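Long-range contacts in 3-hydroxyisobutyrate dehydrogenase family protein (PDB 3PDU), which probably reduces succinic semialdehyde to gamma-hydroxybutyrate with NADPH, as a member of the beta-hydroxyacid dehydrogenase family: residues Thr61-Ala66 with Tyr91-Thr96; Ala70-Cys75 with Asp99-Ala104. One frame throughout, in Å; residues are numbered along the deposited sequence.

Interaction 1: residues Thr61-Ala66 with Tyr91-Thr96; sequences TIAMLA and YIDMST. With NAP (NADP nicotinamide-adenine-dinucleotide phosphate), chain I.
Ser95 turns its OG anti to its own carbonyl carbon (chi1 -50°), which brings the hydroxyl to the backbone N of Leu65, while the side chain of Tyr91, with CG anti to the backbone N (chi1 -173°), reaches along the sheet to Ala63. The setting is a parallel strand pair of a Rossmann-type beta-alpha-beta unit. Ile92 N binds Thr61 O at 2.8 Å, Ala63 N binds Ile92 O, and Met94 N closes the ladder on Ala63 O. One face carries Ile62 and Ile92, lying side by side and pointing the same way, and the CG2 branch of Ile62 reaches the SD of Met94. On the other face Tyr91 CZ lies 3.8 Å from the methyl of Ala63.

Where the strands end, side chains take over from the ladder. Leu65 N donates to Ser95 OG at 2.7 Å, and that hydroxyl in turn donates to Asp93 OD1, on its syn lone pair, 2.6 Å from OG. Ser95 N meets the same OD1 from above the carboxylate plane, making an Asx turn, so two donors grip one buried oxygen. With an alanine here instead of Asp93, the Ser95 hydroxyl would probably be left without its acceptor and set free to turn away from Leu65 N. This short chain of hydrogen bonds ties together the two loops that receive the ribose of the nicotinamide half: Leu65 O and Ala66 O both approach its O3D, and Thr96 N donates to O3D at 3.0 Å.

Interaction 2: residues Ala70-Cys75 with Asp99-Ala104; sequences AAREVC and DETSTA. With NAP (NADP nicotinamide-adenine-dinucleotide phosphate), chain I.
Arg72 and Thr101 mark the closest approach of two helical segments that run nearly parallel, their axes 12° apart in direction and 10.4 Å apart at the nearest, with 7.2 Å between the CA atoms of the two residues. At such a spacing small residues meet only lightly, as where Ala71 CB faces Thr101 CG2, and the longer side chain of Arg72 spans the distance.

Arg72 does so by leaving its helix with CG beside the backbone N and staying extended from CG to NE; a turn at chi4 (-89°) then sets the guanidinium across the Thr101 side chain. Its NE donates to Thr101 OG1 at 3.1 Å, from a position at the guanidinium edge that leaves the hydroxyl somewhat out of the plane. NH2 adds a weak bond to the same oxygen, and a water completes a small ring, accepting from Arg72 NH2 at 2.6 Å and donating to Thr101 OG1. The hydroxyl is also hydrogen-bonded to Asp98, just before the helix, which should help to fix its position. Ala104 CB lies near NH2, one turn further along, whereas the carboxylate of Glu100 stays too far from NH2 to pair with it.

Helix 68-76 turns other residues to the cofactor. Ala70 CB sits over a face of the adenine, 3.3 Å from N7A, and Val74 CG2 comes to C2A on that same face. Glu73 OE1 accepts from the amino group N6A at 3.1 Å. Two neighbouring helices flanking the sheet, one of them forming a wall of the adenine pocket, are characteristic of a Rossmann-type dinucleotide-binding domain.

In the fold
From the N terminus, strand 60-63 leads through the cofactor loop into helix 68-76, and the chain then returns through strand 90-93 to helix 99-111. Interaction 1 closes the loop between 66 and 91, within which segment 70-75 lies; interaction 2 starts inside that loop and closes beyond it, so the two cross rather than nest. The first joins neighbouring strands in the sheet, the second joins the helices that follow them. They also touch directly: Leu65 packs on Ala70, Ala71 and Val74, and Asp93 on Ala71. At the start of helix 99-111, Asp99 forms salt bridges with Arg169 of helix 166-194 and Arg250 of helix 234-251.

Interaction 1: residues Thr61-Ala66 with Tyr91-Thr96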
loop_
_atom_site.group_PDB
_atom_site.type_symbol
_atom_site.label_atom_id
_atom_site.label_comp_id
_atom_site.label_asym_id
_atom_site.label_seq_id
_atom_site.Cartn_x
_atom_site.Cartn_y
_atom_site.Cartn_z
ATOM N N THR A 61 -18.492 -37.905 3.547
ATOM C CA THR A 61 -17.201 -37.585 4.130
ATOM C C THR A 61 -16.953 -36.094 4.055
ATOM O O THR A 61 -17.104 -35.472 2.997
ATOM C CB THR A 61 -16.060 -38.311 3.411
ATOM O OG1 THR A 61 -16.217 -39.724 3.591
ATOM C CG2 THR A 61 -14.694 -37.858 3.969
ATOM N N ILE A 62 -16.578 -35.531 5.194
ATOM C CA ILE A 62 -16.268 -34.113 5.313
ATOM C C ILE A 62 -14.755 -33.933 5.419
ATOM O O ILE A 62 -14.072 -34.764 6.031
ATOM C CB ILE A 62 -16.930 -33.555 6.574
ATOM C CG1 ILE A 62 -18.453 -33.547 6.411
ATOM C CG2 ILE A 62 -16.419 -32.163 6.896
ATOM C CD1 ILE A 62 -19.186 -33.127 7.692
ATOM N N ALA A 63 -14.227 -32.873 4.806
ATOM C CA ALA A 63 -12.803 -32.561 4.920
ATOM C C ALA A 63 -12.589 -31.147 5.474
ATOM O O ALA A 63 -13.324 -30.219 5.155
ATOM C CB ALA A 63 -12.101 -32.724 3.559
ATOM N N MET A 64 -11.581 -30.985 6.321
ATOM C CA MET A 64 -11.296 -29.670 6.893
ATOM C C MET A 64 -9.783 -29.477 6.889
ATOM O O MET A 64 -9.115 -29.715 7.891
ATOM C CB MET A 64 -11.864 -29.561 8.309
ATOM C CG MET A 64 -11.888 -28.142 8.863
ATOM S SD MET A 64 -12.752 -27.041 7.726
ATOM C CE MET A 64 -13.057 -25.619 8.755
ATOM N N LEU A 65 -9.253 -29.055 5.747
ATOM C CA LEU A 65 -7.808 -29.087 5.501
ATOM C C LEU A 65 -7.232 -27.681 5.389
ATOM O O LEU A 65 -7.971 -26.720 5.222
ATOM C CB LEU A 65 -7.510 -29.885 4.225
ATOM C CG LEU A 65 -8.029 -31.326 4.264
ATOM C CD1 LEU A 65 -8.036 -31.968 2.877
ATOM C CD2 LEU A 65 -7.218 -32.171 5.260
ATOM N N ALA A 66 -5.911 -27.575 5.478
ATOM C CA ALA A 66 -5.240 -26.283 5.598
ATOM C C ALA A 66 -5.504 -25.322 4.436
ATOM O O ALA A 66 -5.838 -24.156 4.650
ATOM C CB ALA A 66 -3.733 -26.491 5.760
ATOM N N TYR A 91 -18.862 -36.100 -0.829
ATOM C CA TYR A 91 -17.655 -35.485 -0.300
ATOM C C TYR A 91 -17.954 -34.012 -0.082
ATOM O O TYR A 91 -18.371 -33.325 -1.012
ATOM C CB TYR A 91 -16.495 -35.663 -1.292
ATOM C CG TYR A 91 -15.155 -35.208 -0.759
ATOM C CD1 TYR A 91 -14.629 -35.764 0.392
ATOM C CD2 TYR A 91 -14.413 -34.221 -1.413
ATOM C CE1 TYR A 91 -13.406 -35.363 0.890
ATOM C CE2 TYR A 91 -13.174 -33.810 -0.920
ATOM C CZ TYR A 91 -12.683 -34.391 0.237
ATOM O OH TYR A 91 -11.465 -34.011 0.759
ATOM N N ILE A 92 -17.810 -33.546 1.157
ATOM C CA ILE A 92 -18.095 -32.160 1.496
ATOM C C ILE A 92 -16.807 -31.518 1.970
ATOM O O ILE A 92 -16.335 -31.798 3.067
ATOM C CB ILE A 92 -19.159 -32.043 2.613
ATOM C CG1 ILE A 92 -20.464 -32.730 2.184
ATOM C CG2 ILE A 92 -19.399 -30.583 2.985
ATOM C CD1 ILE A 92 -21.559 -32.703 3.233
ATOM N N ASP A 93 -16.221 -30.674 1.134
ATOM C CA ASP A 93 -14.952 -30.057 1.498
ATOM C C ASP A 93 -15.228 -28.720 2.153
ATOM O O ASP A 93 -15.734 -27.788 1.521
ATOM C CB ASP A 93 -14.038 -29.913 0.270
ATOM C CG ASP A 93 -12.571 -29.663 0.651
ATOM O OD1 ASP A 93 -12.288 -29.396 1.837
ATOM O OD2 ASP A 93 -11.701 -29.732 -0.241
ATOM N N MET A 94 -14.916 -28.637 3.439
ATOM C CA MET A 94 -15.194 -27.434 4.213
ATOM C C MET A 94 -13.942 -26.579 4.393
ATOM O O MET A 94 -13.971 -25.556 5.085
ATOM C CB MET A 94 -15.810 -27.822 5.561
ATOM C CG MET A 94 -17.105 -28.625 5.371
ATOM S SD MET A 94 -18.006 -28.997 6.897
ATOM C CE MET A 94 -18.920 -27.485 7.153
ATOM N N SER A 95 -12.849 -27.004 3.755
ATOM C CA SER A 95 -11.590 -26.255 3.753
ATOM C C SER A 95 -11.763 -24.897 3.071
ATOM O O SER A 95 -12.524 -24.779 2.107
ATOM C CB SER A 95 -10.523 -27.034 2.964
ATOM O OG SER A 95 -10.421 -28.383 3.375
ATOM N N THR A 96 -11.035 -23.878 3.529
ATOM C CA THR A 96 -11.040 -22.601 2.813
ATOM C C THR A 96 -10.018 -22.653 1.682
ATOM O O THR A 96 -8.819 -22.682 1.937
ATOM C CB THR A 96 -10.758 -21.399 3.740
ATOM O OG1 THR A 96 -11.806 -21.300 4.714
ATOM C CG2 THR A 96 -10.701 -20.072 2.934
HETATM P PA NAP I . -4.836 -26.394 11.084
HETATM O O1A NAP I . -3.552 -25.833 10.628
HETATM O O2A NAP I . -4.932 -26.554 12.544
HETATM O O5B NAP I . -5.162 -27.774 10.354
HETATM C C5B NAP I . -4.887 -28.040 9.003
HETATM C C4B NAP I . -5.286 -29.489 8.726
HETATM O O4B NAP I . -4.928 -29.816 7.390
HETATM C C3B NAP I . -4.555 -30.497 9.623
HETATM O O3B NAP I . -5.417 -31.604 9.819
HETATM C C2B NAP I . -3.388 -30.938 8.755
HETATM O O2B NAP I . -2.897 -32.235 8.983
HETATM C C1B NAP I . -4.062 -30.920 7.400
HETATM N N9A NAP I . -3.108 -30.827 6.289
HETATM C C8A NAP I . -2.296 -29.780 5.947
HETATM N N7A NAP I . -1.600 -30.150 4.839
HETATM C C5A NAP I . -1.974 -31.394 4.474
HETATM C C6A NAP I . -1.593 -32.223 3.429
HETATM N N6A NAP I . -0.686 -31.815 2.534
HETATM N N1A NAP I . -2.166 -33.470 3.336
HETATM C C2A NAP I . -3.111 -33.887 4.253
HETATM N N3A NAP I . -3.485 -33.055 5.287
HETATM C C4A NAP I . -2.920 -31.831 5.388
HETATM O O3 NAP I . -5.951 -25.413 10.484
HETATM P PN NAP I . -7.465 -25.089 10.884
HETATM O O1N NAP I . -7.467 -23.824 11.640
HETATM O O2N NAP I . -8.103 -26.334 11.382
HETATM O O5D NAP I . -7.989 -24.762 9.400
HETATM C C5D NAP I . -8.518 -25.736 8.528
HETATM C C4D NAP I . -9.239 -24.974 7.423
HETATM O O4D NAP I . -10.304 -24.230 7.981
HETATM C C3D NAP I . -8.317 -23.946 6.776
HETATM O O3D NAP I . -8.689 -23.829 5.412
HETATM C C2D NAP I . -8.653 -22.646 7.478
HETATM O O2D NAP I . -8.372 -21.503 6.683
HETATM C C1D NAP I . -10.149 -22.863 7.666
HETATM N N1N NAP I . -10.787 -22.096 8.735
HETATM C C2N NAP I . -10.164 -21.906 9.938
HETATM C C3N NAP I . -10.811 -21.191 10.951
HETATM C C7N NAP I . -10.165 -20.988 12.303
HETATM O O7N NAP I . -10.663 -19.974 13.119
HETATM N N7N NAP I . -9.130 -21.728 12.710
HETATM C C4N NAP I . -12.090 -20.689 10.721
HETATM C C5N NAP I . -12.728 -20.906 9.499
HETATM C C6N NAP I . -12.065 -21.628 8.514
HETATM P P2B NAP I . -1.665 -32.466 9.996
HETATM O O1X NAP I . -1.009 -33.728 9.517
HETATM O O2X NAP I . -0.739 -31.271 9.937
HETATM O O3X NAP I . -2.186 -32.610 11.395
#

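Interaction 2: residues Ala70-Cys75 with Asp99-Ala104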
loop_
_atom_site.group_PDB
_atom_site.type_symbol
_atom_site.label_atom_id
_atom_site.label_comp_id
_atom_site.label_asym_id
_atom_site.label_seq_id
_atom_site.Cartn_x
_atom_site.Cartn_y
_atom_site.Cartn_z
ATOM N N ALA A 70 -3.221 -28.703 0.277
ATOM C CA ALA A 70 -3.668 -29.844 1.082
ATOM C C ALA A 70 -4.929 -30.479 0.500
ATOM O O ALA A 70 -5.033 -31.713 0.406
ATOM C CB ALA A 70 -3.910 -29.430 2.533
ATOM N N ALA A 71 -5.893 -29.639 0.127
ATOM C CA ALA A 71 -7.157 -30.125 -0.420
ATOM C C ALA A 71 -6.924 -30.930 -1.689
ATOM O O ALA A 71 -7.546 -31.962 -1.908
ATOM C CB ALA A 71 -8.106 -28.960 -0.710
ATOM N N ARG A 72 -6.052 -30.435 -2.548
ATOM C CA ARG A 72 -5.752 -31.145 -3.779
ATOM C C ARG A 72 -4.982 -32.440 -3.541
ATOM O O ARG A 72 -5.242 -33.441 -4.192
ATOM C CB ARG A 72 -4.970 -30.258 -4.744
ATOM C CG ARG A 72 -5.826 -29.191 -5.409
ATOM C CD ARG A 72 -4.955 -28.244 -6.228
ATOM N NE ARG A 72 -5.745 -27.224 -6.916
ATOM C CZ ARG A 72 -6.257 -27.387 -8.133
ATOM N NH1 ARG A 72 -6.070 -28.532 -8.777
ATOM N NH2 ARG A 72 -6.957 -26.416 -8.704
ATOM N N GLU A 73 -4.031 -32.426 -2.618
ATOM C CA GLU A 73 -3.272 -33.641 -2.351
ATOM C C GLU A 73 -4.182 -34.732 -1.772
ATOM O O GLU A 73 -4.076 -35.894 -2.146
ATOM C CB GLU A 73 -2.089 -33.360 -1.420
ATOM C CG GLU A 73 -1.272 -34.599 -1.083
ATOM C CD GLU A 73 0.032 -34.274 -0.365
ATOM O OE1 GLU A 73 0.296 -33.075 -0.111
ATOM O OE2 GLU A 73 0.794 -35.223 -0.062
ATOM N N VAL A 74 -5.088 -34.358 -0.873
ATOM C CA VAL A 74 -5.998 -35.344 -0.286
ATOM C C VAL A 74 -6.996 -35.889 -1.329
ATOM O O VAL A 74 -7.384 -37.051 -1.290
ATOM C CB VAL A 74 -6.705 -34.773 0.979
ATOM C CG1 VAL A 74 -7.918 -35.610 1.366
ATOM C CG2 VAL A 74 -5.709 -34.723 2.146
ATOM N N CYS A 75 -7.381 -35.051 -2.281
ATOM C CA CYS A 75 -8.301 -35.479 -3.324
ATOM C C CYS A 75 -7.593 -36.327 -4.371
ATOM O O CYS A 75 -7.986 -37.465 -4.634
ATOM C CB CYS A 75 -8.953 -34.270 -3.999
ATOM S SG CYS A 75 -10.070 -34.692 -5.375
ATOM N N ASP A 99 -11.872 -20.883 -5.606
ATOM C CA ASP A 99 -12.950 -21.450 -6.401
ATOM C C ASP A 99 -12.452 -22.357 -7.525
ATOM O O ASP A 99 -13.164 -23.257 -7.946
ATOM C CB ASP A 99 -13.888 -20.359 -6.960
ATOM C CG ASP A 99 -13.149 -19.256 -7.714
ATOM O OD1 ASP A 99 -11.980 -18.967 -7.396
ATOM O OD2 ASP A 99 -13.759 -18.643 -8.612
ATOM N N GLU A 100 -11.234 -22.139 -8.011
ATOM C CA GLU A 100 -10.712 -23.030 -9.051
ATOM C C GLU A 100 -10.402 -24.419 -8.484
ATOM O O GLU A 100 -10.645 -25.438 -9.135
ATOM C CB GLU A 100 -9.505 -22.406 -9.768
ATOM C CG GLU A 100 -9.875 -21.090 -10.463
ATOM C CD GLU A 100 -8.884 -20.654 -11.539
ATOM O OE1 GLU A 100 -7.663 -20.666 -11.280
ATOM O OE2 GLU A 100 -9.338 -20.274 -12.639
ATOM N N THR A 101 -9.890 -24.454 -7.260
ATOM C CA THR A 101 -9.627 -25.715 -6.563
ATOM C C THR A 101 -10.916 -26.485 -6.251
ATOM O O THR A 101 -11.033 -27.678 -6.565
ATOM C CB THR A 101 -8.809 -25.471 -5.262
ATOM O OG1 THR A 101 -7.498 -25.019 -5.611
ATOM C CG2 THR A 101 -8.686 -26.745 -4.420
ATOM N N SER A 102 -11.887 -25.819 -5.634
ATOM C CA SER A 102 -13.137 -26.496 -5.319
ATOM C C SER A 102 -13.846 -26.999 -6.590
ATOM O O SER A 102 -14.390 -28.100 -6.597
ATOM C CB SER A 102 -14.055 -25.637 -4.438
ATOM O OG SER A 102 -14.479 -24.473 -5.116
ATOM N N THR A 103 -13.822 -26.205 -7.656
ATOM C CA THR A 103 -14.431 -26.637 -8.914
ATOM C C THR A 103 -13.748 -27.887 -9.451
ATOM O O THR A 103 -14.420 -28.832 -9.868
ATOM C CB THR A 103 -14.394 -25.537 -9.996
ATOM O OG1 THR A 103 -15.240 -24.455 -9.599
ATOM C CG2 THR A 103 -14.882 -26.085 -11.330
ATOM N N ALA A 104 -12.416 -27.896 -9.430
ATOM C CA ALA A 104 -11.649 -29.039 -9.947
ATOM C C ALA A 104 -11.887 -30.312 -9.121
ATOM O O ALA A 104 -12.028 -31.413 -9.669
ATOM C CB ALA A 104 -10.159 -28.717 -10.003
HETATM P PA NAP I . -4.836 -26.394 11.084
HETATM O O1A NAP I . -3.552 -25.833 10.628
HETATM O O2A NAP I . -4.932 -26.554 12.544
HETATM O O5B NAP I . -5.162 -27.774 10.354
HETATM C C5B NAP I . -4.887 -28.040 9.003
HETATM C C4B NAP I . -5.286 -29.489 8.726
HETATM O O4B NAP I . -4.928 -29.816 7.390
HETATM C C3B NAP I . -4.555 -30.497 9.623
HETATM O O3B NAP I . -5.417 -31.604 9.819
HETATM C C2B NAP I . -3.388 -30.938 8.755
HETATM O O2B NAP I . -2.897 -32.235 8.983
HETATM C C1B NAP I . -4.062 -30.920 7.400
HETATM N N9A NAP I . -3.108 -30.827 6.289
HETATM C C8A NAP I . -2.296 -29.780 5.947
HETATM N N7A NAP I . -1.600 -30.150 4.839
HETATM C C5A NAP I . -1.974 -31.394 4.474
HETATM C C6A NAP I . -1.593 -32.223 3.429
HETATM N N6A NAP I . -0.686 -31.815 2.534
HETATM N N1A NAP I . -2.166 -33.470 3.336
HETATM C C2A NAP I . -3.111 -33.887 4.253
HETATM N N3A NAP I . -3.485 -33.055 5.287
HETATM C C4A NAP I . -2.920 -31.831 5.388
HETATM O O3 NAP I . -5.951 -25.413 10.484
HETATM P PN NAP I . -7.465 -25.089 10.884
HETATM O O1N NAP I . -7.467 -23.824 11.640
HETATM O O2N NAP I . -8.103 -26.334 11.382
HETATM O O5D NAP I . -7.989 -24.762 9.400
HETATM C C5D NAP I . -8.518 -25.736 8.528
HETATM C C4D NAP I . -9.239 -24.974 7.423
HETATM O O4D NAP I . -10.304 -24.230 7.981
HETATM C C3D NAP I . -8.317 -23.946 6.776
HETATM O O3D NAP I . -8.689 -23.829 5.412
HETATM C C2D NAP I . -8.653 -22.646 7.478
HETATM O O2D NAP I . -8.372 -21.503 6.683
HETATM C C1D NAP I . -10.149 -22.863 7.666
HETATM N N1N NAP I . -10.787 -22.096 8.735
HETATM C C2N NAP I . -10.164 -21.906 9.938
HETATM C C3N NAP I . -10.811 -21.191 10.951
HETATM C C7N NAP I . -10.165 -20.988 12.303
HETATM O O7N NAP I . -10.663 -19.974 13.119
HETATM N N7N NAP I . -9.130 -21.728 12.710
HETATM C C4N NAP I . -12.090 -20.689 10.721
HETATM C C5N NAP I . -12.728 -20.906 9.499
HETATM C C6N NAP I . -12.065 -21.628 8.514
HETATM P P2B NAP I . -1.665 -32.466 9.996
HETATM O O1X NAP I . -1.009 -33.728 9.517
HETATM O O2X NAP I . -0.739 -31.271 9.937
HETATM O O3X NAP I . -2.186 -32.610 11.395
HETATM O O HOH W 1 -6.513 -23.935 -8.289
#